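Local coordinates for protein 3-hydroxyisobutyrate dehydrogenase (Thermus thermophilus, PDB 2CVZ) that probably catalyses the NADP-dependent oxidation of 3-hydroxyisobutyrate, a step of valine catabolism, binding its dinucleotide cofactor in a Rossmann-type domain, at residues Ala163-Ala173 and Leu232-Val242. Residues are numbered along the deposited sequence; the frame is centred on the assembly and turned at random.
Sequences AVKAINNALLA and LVKDLGIAMGV. With NDP (NADPH dihydro-nicotinamide-adenine-dinucleotide phosphate), chain G.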
loop_
_atom_site.group_PDB
_atom_site.type_symbol
_atom_site.label_atom_id
_atom_site.label_comp_id
_atom_site.label_asym_id
_atom_site.label_seq_id
_atom_site.Cartn_x
_atom_site.Cartn_y
_atom_site.Cartn_z
ATOM N N ALA C 163 -18.758 -12.854 9.459
ATOM C CA ALA C 163 -17.926 -11.664 9.592
ATOM C C ALA C 163 -16.604 -11.985 10.277
ATOM O O ALA C 163 -15.541 -11.576 9.810
ATOM C CB ALA C 163 -18.674 -10.591 10.370
ATOM N N VAL C 164 -16.668 -12.713 11.389
ATOM C CA VAL C 164 -15.454 -13.078 12.109
ATOM C C VAL C 164 -14.578 -13.981 11.245
ATOM O O VAL C 164 -13.351 -13.874 11.264
ATOM C CB VAL C 164 -15.782 -13.801 13.435
ATOM C CG1 VAL C 164 -14.506 -14.308 14.085
ATOM C CG2 VAL C 164 -16.502 -12.847 14.374
ATOM N N LYS C 165 -15.211 -14.869 10.487
ATOM C CA LYS C 165 -14.471 -15.776 9.617
ATOM C C LYS C 165 -13.714 -14.985 8.558
ATOM O O LYS C 165 -12.544 -15.248 8.297
ATOM C CB LYS C 165 -15.419 -16.773 8.940
ATOM C CG LYS C 165 -14.760 -17.657 7.869
ATOM C CD LYS C 165 -13.588 -18.477 8.420
ATOM C CE LYS C 165 -12.957 -19.340 7.329
ATOM N NZ LYS C 165 -11.733 -20.056 7.800
ATOM N N ALA C 166 -14.389 -14.013 7.952
ATOM C CA ALA C 166 -13.770 -13.193 6.918
ATOM C C ALA C 166 -12.562 -12.443 7.461
ATOM O O ALA C 166 -11.511 -12.398 6.823
ATOM C CB ALA C 166 -14.790 -12.205 6.344
ATOM N N ILE C 167 -12.704 -11.852 8.641
ATOM C CA ILE C 167 -11.594 -11.124 9.231
ATOM C C ILE C 167 -10.460 -12.084 9.578
ATOM O O ILE C 167 -9.291 -11.771 9.375
ATOM C CB ILE C 167 -12.046 -10.343 10.487
ATOM C CG1 ILE C 167 -12.982 -9.207 10.069
ATOM C CG2 ILE C 167 -10.841 -9.775 11.219
ATOM C CD1 ILE C 167 -12.370 -8.255 9.045
ATOM N N ASN C 168 -10.802 -13.260 10.096
ATOM C CA ASN C 168 -9.776 -14.241 10.434
ATOM C C ASN C 168 -8.944 -14.579 9.196
ATOM O O ASN C 168 -7.715 -14.617 9.253
ATOM C CB ASN C 168 -10.406 -15.527 10.973
ATOM C CG ASN C 168 -9.398 -16.654 11.101
ATOM O OD1 ASN C 168 -8.572 -16.667 12.015
ATOM N ND2 ASN C 168 -9.449 -17.600 10.163
ATOM N N ASN C 169 -9.614 -14.826 8.076
ATOM C CA ASN C 169 -8.895 -15.162 6.854
ATOM C C ASN C 169 -8.127 -13.975 6.293
ATOM O O ASN C 169 -7.123 -14.152 5.609
ATOM C CB ASN C 169 -9.853 -15.748 5.820
ATOM C CG ASN C 169 -10.069 -17.240 6.021
ATOM O OD1 ASN C 169 -10.147 -17.718 7.157
ATOM N ND2 ASN C 169 -10.170 -17.979 4.927
ATOM N N ALA C 170 -8.587 -12.763 6.587
ATOM C CA ALA C 170 -7.869 -11.581 6.131
ATOM C C ALA C 170 -6.554 -11.526 6.916
ATOM O O ALA C 170 -5.506 -11.184 6.372
ATOM C CB ALA C 170 -8.691 -10.321 6.383
ATOM N N LEU C 171 -6.605 -11.873 8.199
ATOM C CA LEU C 171 -5.393 -11.860 9.007
ATOM C C LEU C 171 -4.433 -12.942 8.520
ATOM O O LEU C 171 -3.226 -12.712 8.424
ATOM C CB LEU C 171 -5.718 -12.064 10.486
ATOM C CG LEU C 171 -6.578 -10.980 11.140
ATOM C CD1 LEU C 171 -6.597 -11.201 12.647
ATOM C CD2 LEU C 171 -6.021 -9.599 10.821
ATOM N N LEU C 172 -4.967 -14.121 8.212
ATOM C CA LEU C 172 -4.136 -15.210 7.707
ATOM C C LEU C 172 -3.443 -14.742 6.424
ATOM O O LEU C 172 -2.239 -14.933 6.248
ATOM C CB LEU C 172 -5.001 -16.449 7.427
ATOM C CG LEU C 172 -4.405 -17.676 6.716
ATOM C CD1 LEU C 172 -4.338 -17.425 5.228
ATOM C CD2 LEU C 172 -3.025 -18.000 7.278
ATOM N N ALA C 173 -4.213 -14.112 5.539
ATOM C CA ALA C 173 -3.680 -13.621 4.269
ATOM C C ALA C 173 -2.513 -12.657 4.478
ATOM O O ALA C 173 -1.456 -12.798 3.860
ATOM C CB ALA C 173 -4.793 -12.938 3.466
ATOM N N LEU C 232 -9.921 -17.967 -1.111
ATOM C CA LEU C 232 -9.314 -17.033 -0.169
ATOM C C LEU C 232 -9.559 -15.609 -0.655
ATOM O O LEU C 232 -9.810 -14.712 0.140
ATOM C CB LEU C 232 -7.811 -17.281 -0.021
ATOM C CG LEU C 232 -7.103 -16.307 0.936
ATOM C CD1 LEU C 232 -7.793 -16.328 2.301
ATOM C CD2 LEU C 232 -5.638 -16.685 1.082
ATOM N N VAL C 233 -9.485 -15.400 -1.965
ATOM C CA VAL C 233 -9.733 -14.067 -2.499
ATOM C C VAL C 233 -11.197 -13.718 -2.230
ATOM O O VAL C 233 -11.518 -12.588 -1.863
ATOM C CB VAL C 233 -9.435 -14.004 -4.014
ATOM C CG1 VAL C 233 -9.871 -12.656 -4.580
ATOM C CG2 VAL C 233 -7.944 -14.201 -4.250
ATOM N N LYS C 234 -12.079 -14.698 -2.394
ATOM C CA LYS C 234 -13.500 -14.482 -2.142
ATOM C C LYS C 234 -13.686 -14.062 -0.682
ATOM O O LYS C 234 -14.457 -13.147 -0.388
ATOM C CB LYS C 234 -14.291 -15.760 -2.444
ATOM C CG LYS C 234 -15.758 -15.742 -2.001
ATOM C CD LYS C 234 -15.939 -16.300 -0.589
ATOM C CE LYS C 234 -15.593 -17.786 -0.523
ATOM N NZ LYS C 234 -15.773 -18.344 0.850
ATOM N N ASP C 235 -12.969 -14.725 0.224
ATOM C CA ASP C 235 -13.052 -14.397 1.648
ATOM C C ASP C 235 -12.563 -12.975 1.898
ATOM O O ASP C 235 -13.173 -12.225 2.660
ATOM C CB ASP C 235 -12.207 -15.358 2.489
ATOM C CG ASP C 235 -12.728 -16.775 2.456
ATOM O OD1 ASP C 235 -13.951 -16.956 2.296
ATOM O OD2 ASP C 235 -11.911 -17.708 2.617
ATOM N N LEU C 236 -11.447 -12.612 1.269
ATOM C CA LEU C 236 -10.908 -11.266 1.429
ATOM C C LEU C 236 -11.947 -10.263 0.932
ATOM O O LEU C 236 -12.071 -9.163 1.471
ATOM C CB LEU C 236 -9.594 -11.121 0.650
ATOM C CG LEU C 236 -8.395 -11.845 1.286
ATOM C CD1 LEU C 236 -7.222 -11.911 0.318
ATOM C CD2 LEU C 236 -7.998 -11.122 2.560
ATOM N N GLY C 237 -12.702 -10.658 -0.091
ATOM C CA GLY C 237 -13.737 -9.790 -0.623
ATOM C C GLY C 237 -14.799 -9.540 0.435
ATOM O O GLY C 237 -15.297 -8.424 0.587
ATOM N N ILE C 238 -15.143 -10.589 1.173
ATOM C CA ILE C 238 -16.139 -10.479 2.233
ATOM C C ILE C 238 -15.569 -9.627 3.365
ATOM O O ILE C 238 -16.287 -8.836 3.985
ATOM C CB ILE C 238 -16.525 -11.876 2.780
ATOM C CG1 ILE C 238 -17.148 -12.712 1.659
ATOM C CG2 ILE C 238 -17.509 -11.735 3.943
ATOM C CD1 ILE C 238 -17.443 -14.152 2.048
ATOM N N ALA C 239 -14.276 -9.785 3.628
ATOM C CA ALA C 239 -13.623 -9.011 4.676
ATOM C C ALA C 239 -13.669 -7.515 4.346
ATOM O O ALA C 239 -13.816 -6.682 5.242
ATOM C CB ALA C 239 -12.183 -9.464 4.845
HETATM N N MSE C 240 -13.538 -7.176 3.066
HETATM C CA MSE C 240 -13.589 -5.776 2.653
HETATM C C MSE C 240 -14.985 -5.224 2.954
HETATM O O MSE C 240 -15.147 -4.046 3.273
HETATM C CB MSE C 240 -13.292 -5.638 1.153
HETATM C CG MSE C 240 -11.910 -6.140 0.720
HETATM SE SE MSE C 240 -10.434 -5.366 1.716
HETATM C CE MSE C 240 -10.174 -6.801 2.999
ATOM N N GLY C 241 -15.990 -6.088 2.846
ATOM C CA GLY C 241 -17.356 -5.681 3.125
ATOM C C GLY C 241 -17.518 -5.393 4.604
ATOM O O GLY C 241 -18.292 -4.527 4.998
ATOM N N VAL C 242 -16.781 -6.126 5.430
ATOM C CA VAL C 242 -16.839 -5.922 6.870
ATOM C C VAL C 242 -16.174 -4.587 7.207
ATOM O O VAL C 242 -16.644 -3.850 8.074
ATOM C CB VAL C 242 -16.131 -7.068 7.623
ATOM C CG1 VAL C 242 -16.119 -6.780 9.121
ATOM C CG2 VAL C 242 -16.842 -8.391 7.329
HETATM P PA NDP G . -14.451 -27.362 -2.612
HETATM O O1A NDP G . -13.585 -28.469 -2.306
HETATM O O2A NDP G . -14.287 -26.493 -3.831
HETATM O O5B NDP G . -15.970 -27.972 -2.580
HETATM C C5B NDP G . -17.083 -27.126 -2.892
HETATM C C4B NDP G . -18.281 -28.053 -2.744
HETATM O O4B NDP G . -19.442 -27.254 -3.100
HETATM C C3B NDP G . -18.307 -29.285 -3.588
HETATM O O3B NDP G . -18.930 -30.361 -2.838
HETATM C C2B NDP G . -19.153 -28.933 -4.751
HETATM O O2B NDP G . -19.735 -29.990 -5.517
HETATM C C1B NDP G . -20.115 -27.977 -4.119
HETATM N N9A NDP G . -20.723 -27.043 -5.106
HETATM C C8A NDP G . -20.087 -26.059 -5.900
HETATM N N7A NDP G . -20.963 -25.424 -6.654
HETATM C C5A NDP G . -22.184 -25.973 -6.375
HETATM C C6A NDP G . -23.499 -25.739 -6.838
HETATM N N6A NDP G . -23.731 -24.798 -7.754
HETATM N N1A NDP G . -24.521 -26.480 -6.342
HETATM C C2A NDP G . -24.280 -27.434 -5.414
HETATM N N3A NDP G . -23.078 -27.733 -4.910
HETATM C C4A NDP G . -22.058 -26.959 -5.437
HETATM O O3 NDP G . -14.545 -26.381 -1.385
HETATM P PN NDP G . -13.943 -26.301 0.093
HETATM O O1N NDP G . -12.485 -26.231 -0.047
HETATM O O2N NDP G . -14.591 -27.454 0.801
HETATM O O5D NDP G . -14.637 -24.962 0.616
HETATM C C5D NDP G . -16.083 -24.863 0.830
HETATM C C4D NDP G . -16.318 -23.661 1.795
HETATM O O4D NDP G . -15.496 -23.863 2.941
HETATM C C3D NDP G . -15.848 -22.334 1.189
HETATM O O3D NDP G . -16.773 -21.301 1.556
HETATM C C2D NDP G . -14.461 -22.140 1.742
HETATM O O2D NDP G . -14.092 -20.776 1.638
HETATM C C1D NDP G . -14.731 -22.684 3.207
HETATM N N1N NDP G . -13.506 -23.109 3.955
HETATM C C2N NDP G . -12.506 -23.836 3.252
HETATM C C3N NDP G . -11.342 -24.240 4.025
HETATM C C7N NDP G . -10.264 -25.003 3.386
HETATM O O7N NDP G . -9.119 -25.106 3.872
HETATM N N7N NDP G . -10.488 -25.649 2.226
HETATM C C4N NDP G . -11.277 -23.896 5.383
HETATM C C5N NDP G . -12.254 -23.196 6.030
HETATM C C6N NDP G . -13.370 -22.802 5.320
HETATM P P2B NDP G . -18.969 -30.816 -6.587
HETATM O O1X NDP G . -20.052 -31.275 -7.479
HETATM O O2X NDP G . -18.249 -31.925 -5.904
HETATM O O3X NDP G . -17.985 -29.911 -7.328
#
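A166 and A239 mark where helices 160-188 and 229-243 come nearest, in the helical part of the chain, as in the beta-hydroxyacid dehydrogenase family: their CA atoms are 4.7 Å apart, and CB of A239 rests on the carbonyl oxygen of A166 at 3.6 Å. Small residues at this crossing let the axes approach to 8.0 Å at a signed angle of -117°. Larger side chains fill in beside it. CD2 of L236 lies 3.6 Å from CA of A170 and also touches CB of A173, while CD1 of I167 packs against CG1 of V242.

Toward the cofactor the contact turns polar, as N169 illustrates. Its CB touches both D235 CB and L232 CD1, which lie on the same side of it. With CG anti to the carbonyl carbon (chi1 -84°), the amide is brought up to the D235 carboxylate, the planes 82° apart. CG faces D235 OD2; ND2 comes within 2.9 Å of that oxygen, also near L232 CD1. OD1 of N169 accepts two bonds: from K165 NZ, tilted out of the carbonyl plane, and from N168 ND2, lying in it. These two donors limit the rotation of the amide.

D235 uses its other oxygen in a salt bridge, K234 NZ meeting OD1 on the syn side at 2.7 Å but well out of the carboxylate plane. The same NZ donates to both nicotinamide-ribose hydroxyls, O2D and O3D, while K165 NZ stands 3.6 Å from C5N of the nicotinamide ring and also bonds V116 O of the Rossmann-type domain. N169 thus lies in a second shell behind K165, and D235 plays the like part for K234, whose positive charge it probably helps balance beside the NADPH.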